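Local coordinates for protein carboxyvinyl-carboxyphosphonate phosphorylmutase (Bacillus anthracis, PDB 4IQD) that belongs to the phosphoenolpyruvate phosphomutase family of TIM-barrel proteins and holds pyruvic acid in several pockets of the model, at residues 167-171 with 172-176; 195-199 with 200-204. All coordinates share one frame; numbering follows the deposited sequence.

Interaction 1: residues 167-171 with 172-176; sequences DARGV and EGLDE. With PYR (pyruvic acid), chain D.
The backbone of A168 and E172 closes one tight turn of the beta-alpha loop that follows strand 161-166 of this TIM barrel. A168 O takes two N-H groups: E172 N at 2.8 Å, tilted from the carbonyl plane, and G173 N at 3.0 Å, lying in it. G173 N also makes a weak hydrogen bond to R169 O. The E172 side chain returns over the turn, its CB 3.4 Å from A168 O, and runs extended until OE1 lies near A168 CB; OE2 keeps a long, weak ion pair with R180. V171 lies alongside, pointing the same way, with CG1 3.8 Å from E172 CG. G173 is the N-cap of helix 174-187, and its phi of 124° suits glycine. Pyruvic acid sits by this helix start, where the helix dipole would probably favour its carboxylate; L174 N is 3.4 Å from its carbon C. R169 sends CG anti to the backbone N (chi1 175°), then bends at chi2 (59°), which brings CD within 3.6 Å of L174 CA. Its guanidinium, salt-bridged through NH2 to E202, turns one face to pyruvic acid, NH2 being 3.9 Å from O3.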
ATOM      1  N   ASP A 167     -25.197  13.405  -1.881  1.00 26.01           N
ATOM      2  CA  ASP A 167     -25.138  13.856  -0.495  1.00 24.67           C
ATOM      3  C   ASP A 167     -26.283  14.809  -0.186  1.00 20.66           C
ATOM      4  O   ASP A 167     -26.200  15.606   0.745  1.00 21.15           O
ATOM      5  CB  ASP A 167     -23.801  14.543  -0.205  1.00 26.27           C
ATOM      6  CG  ASP A 167     -22.660  13.558  -0.048  1.00 30.71           C
ATOM      7  OD1 ASP A 167     -22.324  13.218   1.103  1.00 30.87           O
ATOM      8  OD2 ASP A 167     -22.099  13.125  -1.075  1.00 35.94           O
ATOM      9  N   ALA A 168     -27.356  14.703  -0.967  1.00 22.15           N
ATOM     10  CA  ALA A 168     -28.465  15.659  -0.913  1.00 21.21           C
ATOM     11  C   ALA A 168     -29.387  15.519   0.298  1.00 21.17           C
ATOM     12  O   ALA A 168     -30.092  16.461   0.643  1.00 20.12           O
ATOM     13  CB  ALA A 168     -29.277  15.602  -2.200  1.00 17.21           C
ATOM     14  N   ARG A 169     -29.387  14.354   0.937  1.00 22.63           N
ATOM     15  CA  ARG A 169     -30.225  14.144   2.114  1.00 18.47           C
ATOM     16  C   ARG A 169     -29.918  15.137   3.230  1.00 21.03           C
ATOM     17  O   ARG A 169     -30.808  15.844   3.712  1.00 21.28           O
ATOM     18  CB  ARG A 169     -30.071  12.720   2.644  1.00 18.12           C
ATOM     19  CG  ARG A 169     -30.822  12.468   3.942  1.00 23.92           C
ATOM     20  CD  ARG A 169     -32.298  12.740   3.758  1.00 24.02           C
ATOM     21  NE  ARG A 169     -33.059  12.650   5.000  1.00 26.03           N
ATOM     22  CZ  ARG A 169     -33.238  13.660   5.844  1.00 21.17           C
ATOM     23  NH1 ARG A 169     -32.695  14.843   5.595  1.00 20.07           N
ATOM     24  NH2 ARG A 169     -33.954  13.484   6.942  1.00 21.89           N
ATOM     25  N   GLY A 170     -28.653  15.200   3.627  1.00 18.91           N
ATOM     26  CA  GLY A 170     -28.258  15.987   4.778  1.00 21.29           C
ATOM     27  C   GLY A 170     -28.101  17.473   4.524  1.00 29.34           C
ATOM     28  O   GLY A 170     -27.794  18.231   5.443  1.00 31.76           O
ATOM     29  N   VAL A 171     -28.311  17.898   3.284  1.00 32.09           N
ATOM     30  CA  VAL A 171     -28.147  19.307   2.946  1.00 31.68           C
ATOM     31  C   VAL A 171     -29.403  19.918   2.314  1.00 31.67           C
ATOM     32  O   VAL A 171     -29.679  21.107   2.485  1.00 32.83           O
ATOM     33  CB  VAL A 171     -26.908  19.528   2.049  1.00 33.25           C
ATOM     34  CG1 VAL A 171     -27.094  18.857   0.703  1.00 34.50           C
ATOM     35  CG2 VAL A 171     -26.622  21.012   1.884  1.00 35.30           C
ATOM     36  N   GLU A 172     -30.178  19.095   1.614  1.00 27.99           N
ATOM     37  CA  GLU A 172     -31.385  19.573   0.946  1.00 25.96           C
ATOM     38  C   GLU A 172     -32.659  18.884   1.423  1.00 22.30           C
ATOM     39  O   GLU A 172     -33.731  19.486   1.419  1.00 28.39           O
ATOM     40  CB  GLU A 172     -31.255  19.407  -0.565  1.00 30.00           C
ATOM     41  CG  GLU A 172     -30.147  20.224  -1.187  1.00 34.57           C
ATOM     42  CD  GLU A 172     -29.969  19.920  -2.656  1.00 35.34           C
ATOM     43  OE1 GLU A 172     -30.763  19.128  -3.201  1.00 32.76           O
ATOM     44  OE2 GLU A 172     -29.031  20.470  -3.264  1.00 40.27           O
ATOM     45  N   GLY A 173     -32.551  17.623   1.821  1.00 19.72           N
ATOM     46  CA  GLY A 173     -33.710  16.899   2.301  1.00 18.30           C
ATOM     47  C   GLY A 173     -33.987  15.608   1.559  1.00 17.97           C
ATOM     48  O   GLY A 173     -33.469  15.372   0.468  1.00 19.81           O
ATOM     49  N   LEU A 174     -34.827  14.775   2.163  1.00 20.03           N
ATOM     50  CA  LEU A 174     -35.109  13.440   1.655  1.00 17.78           C
ATOM     51  C   LEU A 174     -35.684  13.443   0.249  1.00 20.18           C
ATOM     52  O   LEU A 174     -35.121  12.829  -0.651  1.00 21.28           O
ATOM     53  CB  LEU A 174     -36.059  12.707   2.597  1.00 24.12           C
ATOM     54  CG  LEU A 174     -36.336  11.246   2.244  1.00 22.64           C
ATOM     55  CD1 LEU A 174     -35.039  10.485   2.009  1.00 21.24           C
ATOM     56  CD2 LEU A 174     -37.140  10.598   3.359  1.00 23.66           C
ATOM     57  N   ASP A 175     -36.805  14.132   0.062  1.00 21.00           N
ATOM     58  CA  ASP A 175     -37.455  14.178  -1.243  1.00 26.11           C
ATOM     59  C   ASP A 175     -36.555  14.797  -2.302  1.00 26.06           C
ATOM     60  O   ASP A 175     -36.653  14.462  -3.479  1.00 27.01           O
ATOM     61  CB  ASP A 175     -38.776  14.939  -1.166  1.00 31.33           C
ATOM     62  CG  ASP A 175     -39.879  14.124  -0.529  1.00 38.95           C
ATOM     63  OD1 ASP A 175     -39.871  12.884  -0.688  1.00 39.09           O
ATOM     64  OD2 ASP A 175     -40.752  14.726   0.131  1.00 40.91           O
ATOM     65  N   GLU A 176     -35.679  15.698  -1.872  1.00 25.82           N
ATOM     66  CA  GLU A 176     -34.714  16.313  -2.771  1.00 23.71           C
ATOM     67  C   GLU A 176     -33.758  15.266  -3.297  1.00 23.25           C
ATOM     68  O   GLU A 176     -33.435  15.238  -4.482  1.00 23.92           O
ATOM     69  CB  GLU A 176     -33.906  17.372  -2.038  1.00 27.54           C
ATOM     70  CG  GLU A 176     -33.929  18.713  -2.698  1.00 35.98           C
ATOM     71  CD  GLU A 176     -34.795  19.685  -1.948  1.00 46.73           C
ATOM     72  OE1 GLU A 176     -34.723  20.893  -2.256  1.00 52.72           O
ATOM     73  OE2 GLU A 176     -35.544  19.240  -1.050  1.00 48.51           O
TER
HETATM   74  C   PYR D 402     -37.480  16.566   3.391  1.00 35.17           C
HETATM   75  O   PYR D 402     -37.301  17.227   2.278  1.00 30.64           O
HETATM   76  OXT PYR D 402     -38.290  15.538   3.404  1.00 38.36           O
HETATM   77  CA  PYR D 402     -36.800  16.963   4.538  1.00 34.80           C
HETATM   78  O3  PYR D 402     -36.455  16.094   5.458  1.00 34.58           O
HETATM   79  CB  PYR D 402     -36.460  18.410   4.708  1.00 37.13           C

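Interaction 2: residues 195-199 with 200-204; sequences EALQS and EEEFR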
ATOM      1  N   GLU A 195     -26.047   8.813   0.486  1.00 17.11           N
ATOM      2  CA  GLU A 195     -25.272   9.083   1.689  1.00 20.71           C
ATOM      3  C   GLU A 195     -26.121   9.579   2.855  1.00 22.82           C
ATOM      4  O   GLU A 195     -26.906  10.524   2.724  1.00 24.46           O
ATOM      5  CB  GLU A 195     -24.137  10.069   1.402  1.00 23.87           C
ATOM      6  CG  GLU A 195     -23.497  10.667   2.656  1.00 29.70           C
ATOM      7  CD  GLU A 195     -22.635   9.681   3.429  1.00 32.62           C
ATOM      8  OE1 GLU A 195     -22.376   8.572   2.916  1.00 34.14           O
ATOM      9  OE2 GLU A 195     -22.206  10.022   4.551  1.00 32.58           O
ATOM     10  N   ALA A 196     -25.958   8.913   3.993  1.00 23.52           N
ATOM     11  CA  ALA A 196     -26.552   9.343   5.248  1.00 23.06           C
ATOM     12  C   ALA A 196     -28.061   9.523   5.193  1.00 22.05           C
ATOM     13  O   ALA A 196     -28.566  10.601   5.503  1.00 21.42           O
ATOM     14  CB  ALA A 196     -25.885  10.623   5.741  1.00 26.67           C
ATOM     15  N   LEU A 197     -28.780   8.483   4.788  1.00 19.15           N
ATOM     16  CA  LEU A 197     -30.206   8.440   5.066  1.00 19.11           C
ATOM     17  C   LEU A 197     -30.304   8.147   6.554  1.00 19.08           C
ATOM     18  O   LEU A 197     -29.409   7.529   7.123  1.00 19.78           O
ATOM     19  CB  LEU A 197     -30.909   7.370   4.242  1.00 18.65           C
ATOM     20  CG  LEU A 197     -30.927   7.543   2.727  1.00 16.87           C
ATOM     21  CD1 LEU A 197     -31.627   6.354   2.100  1.00 17.12           C
ATOM     22  CD2 LEU A 197     -31.612   8.840   2.343  1.00 16.91           C
ATOM     23  N   GLN A 198     -31.377   8.593   7.193  1.00 20.93           N
ATOM     24  CA  GLN A 198     -31.351   8.735   8.646  1.00 23.35           C
ATOM     25  C   GLN A 198     -32.131   7.715   9.476  1.00 28.64           C
ATOM     26  O   GLN A 198     -32.154   7.815  10.703  1.00 34.26           O
ATOM     27  CB  GLN A 198     -31.750  10.162   9.032  1.00 21.29           C
ATOM     28  CG  GLN A 198     -30.782  11.205   8.497  1.00 21.46           C
ATOM     29  CD  GLN A 198     -31.246  12.621   8.738  1.00 23.07           C
ATOM     30  OE1 GLN A 198     -32.134  12.863   9.550  1.00 24.82           O
ATOM     31  NE2 GLN A 198     -30.645  13.568   8.031  1.00 25.21           N
ATOM     32  N   SER A 199     -32.751   6.733   8.830  1.00 24.92           N
ATOM     33  CA  SER A 199     -33.532   5.745   9.567  1.00 23.50           C
ATOM     34  C   SER A 199     -33.957   4.558   8.725  1.00 26.62           C
ATOM     35  O   SER A 199     -33.833   4.566   7.503  1.00 27.52           O
ATOM     36  CB  SER A 199     -34.788   6.388  10.152  1.00 22.07           C
ATOM     37  OG  SER A 199     -35.674   6.781   9.120  1.00 22.23           O
ATOM     38  N   GLU A 200     -34.477   3.542   9.405  1.00 28.01           N
ATOM     39  CA  GLU A 200     -35.074   2.395   8.745  1.00 28.35           C
ATOM     40  C   GLU A 200     -36.152   2.797   7.742  1.00 28.15           C
ATOM     41  O   GLU A 200     -36.178   2.302   6.615  1.00 26.40           O
ATOM     42  CB  GLU A 200     -35.611   1.383   9.774  1.00 31.99           C
ATOM     43  CG  GLU A 200     -36.450   0.242   9.179  1.00 33.47           C
ATOM     44  CD  GLU A 200     -36.200  -1.108   9.848  1.00 34.31           C
ATOM     45  OE1 GLU A 200     -36.934  -2.072   9.539  1.00 36.85           O
ATOM     46  OE2 GLU A 200     -35.268  -1.211  10.673  1.00 35.28           O
ATOM     47  N   GLU A 201     -37.026   3.712   8.149  1.00 24.57           N
ATOM     48  CA  GLU A 201     -38.120   4.144   7.288  1.00 26.96           C
ATOM     49  C   GLU A 201     -37.621   4.933   6.082  1.00 23.96           C
ATOM     50  O   GLU A 201     -38.225   4.881   5.018  1.00 24.94           O
ATOM     51  CB  GLU A 201     -39.159   4.963   8.064  1.00 34.23           C
ATOM     52  CG  GLU A 201     -38.765   6.407   8.342  1.00 41.39           C
ATOM     53  CD  GLU A 201     -39.925   7.376   8.167  1.00 47.28           C
ATOM     54  OE1 GLU A 201     -41.080   6.915   8.039  1.00 49.22           O
ATOM     55  OE2 GLU A 201     -39.679   8.601   8.151  1.00 47.84           O
ATOM     56  N   GLU A 202     -36.519   5.658   6.244  1.00 23.43           N
ATOM     57  CA  GLU A 202     -35.967   6.420   5.132  1.00 22.29           C
ATOM     58  C   GLU A 202     -35.330   5.496   4.109  1.00 20.39           C
ATOM     59  O   GLU A 202     -35.415   5.732   2.908  1.00 22.70           O
ATOM     60  CB  GLU A 202     -34.968   7.472   5.617  1.00 21.16           C
ATOM     61  CG  GLU A 202     -35.631   8.632   6.346  1.00 24.68           C
ATOM     62  CD  GLU A 202     -34.742   9.859   6.458  1.00 24.81           C
ATOM     63  OE1 GLU A 202     -33.628   9.846   5.898  1.00 22.79           O
ATOM     64  OE2 GLU A 202     -35.165  10.839   7.107  1.00 23.46           O
ATOM     65  N   PHE A 203     -34.702   4.431   4.597  1.00 19.28           N
ATOM     66  CA  PHE A 203     -34.085   3.445   3.717  1.00 18.94           C
ATOM     67  C   PHE A 203     -35.169   2.813   2.852  1.00 19.22           C
ATOM     68  O   PHE A 203     -35.104   2.860   1.623  1.00 23.23           O
ATOM     69  CB  PHE A 203     -33.354   2.357   4.514  1.00 21.64           C
ATOM     70  CG  PHE A 203     -32.206   2.868   5.354  1.00 25.86           C
ATOM     71  CD1 PHE A 203     -31.714   4.144   5.198  1.00 28.83           C
ATOM     72  CD2 PHE A 203     -31.604   2.050   6.288  1.00 28.75           C
ATOM     73  CE1 PHE A 203     -30.664   4.584   5.978  1.00 28.15           C
ATOM     74  CE2 PHE A 203     -30.565   2.487   7.064  1.00 29.05           C
ATOM     75  CZ  PHE A 203     -30.092   3.759   6.907  1.00 26.06           C
ATOM     76  N   ARG A 204     -36.170   2.228   3.506  1.00 18.92           N
ATOM     77  CA  ARG A 204     -37.272   1.563   2.816  1.00 19.57           C
ATOM     78  C   ARG A 204     -38.037   2.511   1.889  1.00 24.18           C
ATOM     79  O   ARG A 204     -38.443   2.121   0.795  1.00 26.10           O
ATOM     80  CB  ARG A 204     -38.229   0.937   3.834  1.00 20.67           C
ATOM     81  CG  ARG A 204     -37.573  -0.034   4.811  1.00 20.90           C
ATOM     82  CD  ARG A 204     -38.620  -0.701   5.701  1.00 24.10           C
ATOM     83  NE  ARG A 204     -38.063  -1.731   6.578  1.00 20.09           N
ATOM     84  CZ  ARG A 204     -37.925  -3.012   6.243  1.00 25.27           C
ATOM     85  NH1 ARG A 204     -38.292  -3.430   5.041  1.00 29.27           N
ATOM     86  NH2 ARG A 204     -37.410  -3.877   7.106  1.00 25.88           N
TER
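S199 and E202 meet at the start of helix 200-209, where S199 is the N-cap. S199 OG accepts the E202 N-H at 3.2 Å, because chi1 of 67° sets the hydroxyl between the backbone N and the carbonyl carbon, facing the first turn. The S199 carbonyl is used too: its O takes F203 N at 3.0 Å in a regular helical bond, and E202 N only weakly. E202 answers in the other direction. Its extended chain runs back past S199, with CG 3.3 Å from S199 OG, and OE1 receives Q198 N at 2.9 Å in a fairly straight bond (162°) that comes from above the carboxylate plane. The donor is thus the amide just before the cap residue, one place earlier than the N-cap N-H that a classical capping box uses. The other carboxylate oxygen, OE2, goes to R169, so both oxygens of this buried group are engaged. Along the first turn, R204 makes a salt bridge to E200 side-on, NE and NH2 both reaching the single oxygen OE1 from one face of the carboxylate; the NH2 bond is 3.1 Å. The F203 ring has S199 O over one face, 3.2 Å from CG, and L197 CB, its apolar neighbour, at the edge, 3.3 Å from CE1. The contact thus joins the loop after strand 191-194 to helix 200-209: L197 and E202 pack on L174 of helix 174-187, while F203 meets the F237 ring edge-to-face and touches M235 in the loop before strand 239-242.

How the interactions relate
From the N terminus, strand 161-166 leads into interaction 1, which closes the short loop before helix 174-187; the chain then runs along that helix, through strand 191-194, and into interaction 2, which closes the loop before helix 200-209. The two follow in series, neither nesting nor crossing, each a turn leading from a strand of the parallel sheet into the helix that follows it. Those strands are neighbours in the sheet, and the turns touch; the centres of interactions 1 and 2 are about 11 Å apart. R169 NH2 of interaction 1 bridges to E202 OE2 of interaction 2 at 2.9 Å, and R169 CG packs 3.3 Å from A196 O. D167 likewise packs on E195, tying the two loops together.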